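PDB 2O57: putative sarcosine dimethylglycine methyltransferase from Galdieria sulphuraria, which probably transfers methyl groups from S-adenosylmethionine to sarcosine or dimethylglycine. Local coordinates for residues 48-51 against 52-56; 214-217 against 218-222. All coordinates share one frame; numbering follows the deposited sequence.

How the contacts relate
Contact 1 (48-51 with 52-56) comes first along the chain, in the loop between helices 27-40 and 59-76; contact 2 (214-217 with 218-222) follows much later, within helix 214-223. Their centres are 30 Å apart and their nearest atoms about 13 Å, so the two do not touch. One is a turn packed on helices 59-76 and 235-251, the other a helix laid on the antiparallel end of the seven-stranded sheet, whose order 3-2-1-4-5-7-6 is that of class I methyltransferases. What they share is the dimer: E52, by backbone bonds and packing, and R218, by a salt bridge, both meet the second subunit, so each probably contributes to the surface between the subunits.

Contact 1 (48-51 against 52-56); sequences GLYK and EPVDQ
Y50 and V54, four residues apart, meet at the bend of a surface loop, their side chains crossing at about a right angle. The touch is made at the root of the tyrosine: its CB lies 4.0 Å from V54 CG2, while V54 CG1 approaches the ring obliquely, 4.2 Å from Y50 CD1. With CG1 anti to the backbone N of V54 (chi1 175°), both methyl groups are presented to the tyrosine. The far end of Y50 is fixed by a hydrogen bond between its OH and H241 ND1, and the side chain also packs on H240 of helix 235-251 and on I59 and A62 of helix 59-76. K51 to V54 form a type VI turn, with a cis peptide before P53 and no hydrogen bond from V54 N to K51 O; it runs straight into the short 3-10 segment 54-56, where Q56 N bonds to P53 O at 2.9 Å. K51 O faces the inside of this bend and stands 3.6 Å from V54 CA in a CA-H...O contact. The E52 side chain, bent at chi2 (-82°), folds back over the turn: OE1 accepts a hydrogen bond from V54 N, 3.3 Å, the donor standing above the carboxylate plane, 55° out of it. Its other oxygen, OE2, makes a long, weak ion pair with R292 of the second subunit. The K51 side chain, fully extended, runs away from that of E52 in nearly the opposite direction; its CG stays 3.6 Å from E52 O, and the backbone N of K51 is held by D57 OD2.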
# COMPACT_ATOMS: atom_id res chain seq x y z
N GLY A 48 3.97 -12.67 -1.02
CA GLY A 48 4.61 -12.06 -2.17
C GLY A 48 3.76 -11.01 -2.88
O GLY A 48 2.55 -10.95 -2.71
N LEU A 49 4.44 -10.21 -3.70
CA LEU A 49 3.78 -9.34 -4.67
C LEU A 49 3.91 -10.04 -6.05
O LEU A 49 5.00 -10.17 -6.59
CB LEU A 49 4.42 -7.93 -4.66
CG LEU A 49 4.33 -7.07 -3.37
CD1 LEU A 49 5.12 -5.74 -3.63
CD2 LEU A 49 2.84 -6.82 -3.01
N TYR A 50 2.78 -10.54 -6.57
CA TYR A 50 2.76 -11.40 -7.78
C TYR A 50 2.45 -10.65 -9.09
O TYR A 50 1.67 -9.70 -9.10
CB TYR A 50 1.78 -12.58 -7.60
CG TYR A 50 2.32 -13.54 -6.56
CD1 TYR A 50 3.14 -14.62 -6.95
CD2 TYR A 50 2.02 -13.36 -5.21
CE1 TYR A 50 3.68 -15.51 -6.01
CE2 TYR A 50 2.58 -14.25 -4.23
CZ TYR A 50 3.39 -15.32 -4.64
OH TYR A 50 3.93 -16.15 -3.68
N LYS A 51 3.10 -11.07 -10.17
CA LYS A 51 2.93 -10.45 -11.49
C LYS A 51 2.03 -11.39 -12.29
O LYS A 51 2.28 -12.59 -12.29
CB LYS A 51 4.30 -10.36 -12.17
CG LYS A 51 4.31 -9.83 -13.59
CD LYS A 51 5.78 -9.62 -14.05
CE LYS A 51 5.86 -9.25 -15.55
NZ LYS A 51 7.28 -8.90 -15.99
N GLU A 52 1.00 -10.87 -12.95
CA GLU A 52 0.18 -11.70 -13.88
C GLU A 52 0.94 -12.09 -15.14
O GLU A 52 1.74 -11.29 -15.61
CB GLU A 52 -1.09 -10.95 -14.28
CG GLU A 52 -2.02 -10.74 -13.10
CD GLU A 52 -2.89 -11.97 -12.81
OE1 GLU A 52 -2.69 -13.04 -13.44
OE2 GLU A 52 -3.76 -11.87 -11.91
N PRO A 53 0.72 -13.33 -15.68
CA PRO A 53 -0.11 -14.43 -15.14
C PRO A 53 0.55 -15.11 -13.93
O PRO A 53 1.70 -15.60 -13.99
CB PRO A 53 -0.26 -15.40 -16.32
CG PRO A 53 0.96 -15.11 -17.22
CD PRO A 53 1.35 -13.66 -16.97
N VAL A 54 -0.17 -15.06 -12.81
CA VAL A 54 0.35 -15.49 -11.54
C VAL A 54 0.82 -16.96 -11.59
O VAL A 54 1.80 -17.32 -10.94
CB VAL A 54 -0.71 -15.25 -10.43
CG1 VAL A 54 -0.24 -15.81 -9.12
CG2 VAL A 54 -1.00 -13.74 -10.29
N ASP A 55 0.14 -17.79 -12.39
CA ASP A 55 0.52 -19.22 -12.45
C ASP A 55 1.95 -19.39 -13.02
O ASP A 55 2.64 -20.37 -12.67
CB ASP A 55 -0.51 -20.02 -13.26
CG ASP A 55 -0.36 -19.82 -14.74
OD1 ASP A 55 -0.85 -18.80 -15.26
OD2 ASP A 55 0.29 -20.67 -15.37
N GLN A 56 2.41 -18.41 -13.81
CA GLN A 56 3.78 -18.40 -14.38
C GLN A 56 4.84 -17.74 -13.49
O GLN A 56 6.06 -17.89 -13.75
CB GLN A 56 3.80 -17.68 -15.73
CG GLN A 56 2.99 -18.31 -16.84
CD GLN A 56 3.43 -19.73 -17.08
OE1 GLN A 56 4.59 -20.00 -17.38
NE2 GLN A 56 2.50 -20.65 -16.93

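Contact 2 (214-217 against 218-222); sequences LGLY and RSLAK
Four i-to-i+4 backbone hydrogen bonds, from the amides of R218, S219, L220 and A221 to the carbonyls of L214, G215, L216 and Y217, make this a regular alpha-helix; the straightest runs from L220 N to L216 O, 2.9 Å long with 176° at the hydrogen. Along one side of it, L216 and L220 lie one turn apart and their side chains lie at a slant to one another. L216 has CG anti to its own backbone N (chi1 175°), which carries CD1 along the helix to within 3.8 Å of L220 CG. L220 answers with CD1, 3.9 Å from L216 CG, so CG and CD1 of each leucine take part in the contact. L220 CG also comes to 3.4 Å from L216 O.

R218 leaves from another side of the helix. The bend at chi3 (69°) swings NE across the flank of the helix toward G215, where a water lies at the edge of the guanidinium and in its plane. That water accepts from R218 NE at 2.9 Å and donates to G215 O at 2.7 Å. G215 O is therefore gripped twice, by the water and by S219 N. At the far end of the arginine, NH1 forms a salt bridge with E191 of the second subunit, joining the helix to the dimer interface.

Y217 points into the protein, where its OH bonds to D187 OD2 and its ring meets F170 of helix 166-176 edge-to-face. L220 packs on the same helix through K166, L167 and F170, while L214 and A221 rest on strands 226-233 and 284-293, seating helix 214-223 against the antiparallel part of the sheet.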
# COMPACT_ATOMS: atom_id res chain seq x y z
N LEU A 214 -6.02 -3.86 10.27
CA LEU A 214 -5.43 -2.52 10.15
C LEU A 214 -5.99 -1.56 11.19
O LEU A 214 -5.23 -0.77 11.76
CB LEU A 214 -5.63 -1.97 8.73
CG LEU A 214 -4.88 -2.66 7.58
CD1 LEU A 214 -5.33 -2.12 6.24
CD2 LEU A 214 -3.32 -2.48 7.74
N GLY A 215 -7.30 -1.63 11.44
CA GLY A 215 -7.93 -0.71 12.40
C GLY A 215 -7.43 -0.98 13.82
O GLY A 215 -7.13 -0.04 14.57
N LEU A 216 -7.34 -2.26 14.19
CA LEU A 216 -6.86 -2.60 15.55
C LEU A 216 -5.39 -2.18 15.75
O LEU A 216 -5.06 -1.55 16.75
CB LEU A 216 -7.00 -4.09 15.86
CG LEU A 216 -6.42 -4.59 17.20
CD1 LEU A 216 -7.06 -3.95 18.46
CD2 LEU A 216 -6.59 -6.14 17.23
N TYR A 217 -4.53 -2.56 14.81
CA TYR A 217 -3.12 -2.20 14.89
C TYR A 217 -2.92 -0.68 14.99
O TYR A 217 -2.08 -0.20 15.76
CB TYR A 217 -2.35 -2.78 13.70
CG TYR A 217 -2.12 -4.30 13.81
CD1 TYR A 217 -2.73 -5.06 14.81
CD2 TYR A 217 -1.30 -4.95 12.90
CE1 TYR A 217 -2.51 -6.47 14.90
CE2 TYR A 217 -1.07 -6.34 12.99
CZ TYR A 217 -1.69 -7.09 13.99
OH TYR A 217 -1.44 -8.47 14.04
N ARG A 218 -3.69 0.08 14.21
CA ARG A 218 -3.59 1.55 14.26
C ARG A 218 -3.95 2.09 15.65
O ARG A 218 -3.26 2.99 16.19
CB ARG A 218 -4.48 2.18 13.20
CG ARG A 218 -4.52 3.72 13.19
CD ARG A 218 -5.24 4.24 11.90
NE ARG A 218 -6.67 3.90 11.99
CZ ARG A 218 -7.60 4.27 11.12
NH1 ARG A 218 -7.29 5.01 10.05
NH2 ARG A 218 -8.86 3.92 11.33
N SER A 219 -5.03 1.54 16.23
CA SER A 219 -5.52 1.93 17.55
C SER A 219 -4.50 1.59 18.64
O SER A 219 -4.18 2.42 19.50
CB SER A 219 -6.84 1.20 17.85
OG SER A 219 -7.23 1.48 19.19
N LEU A 220 -4.00 0.36 18.62
CA LEU A 220 -2.96 -0.07 19.58
C LEU A 220 -1.70 0.75 19.42
O LEU A 220 -1.15 1.24 20.40
CB LEU A 220 -2.64 -1.57 19.41
CG LEU A 220 -3.76 -2.58 19.74
CD1 LEU A 220 -3.29 -4.01 19.38
CD2 LEU A 220 -4.15 -2.50 21.22
N ALA A 221 -1.24 0.91 18.18
CA ALA A 221 -0.02 1.69 17.96
C ALA A 221 -0.21 3.13 18.52
O ALA A 221 0.69 3.68 19.16
CB ALA A 221 0.31 1.75 16.49
N LYS A 222 -1.37 3.73 18.27
CA LYS A 222 -1.60 5.12 18.69
C LYS A 222 -1.57 5.26 20.20
O LYS A 222 -0.98 6.18 20.71
CB LYS A 222 -2.92 5.67 18.15
CG LYS A 222 -3.27 7.10 18.61
CD LYS A 222 -4.61 7.49 18.00
CE LYS A 222 -5.19 8.79 18.65
NZ LYS A 222 -6.31 9.29 17.80
O HOH W 1 -7.91 2.56 14.19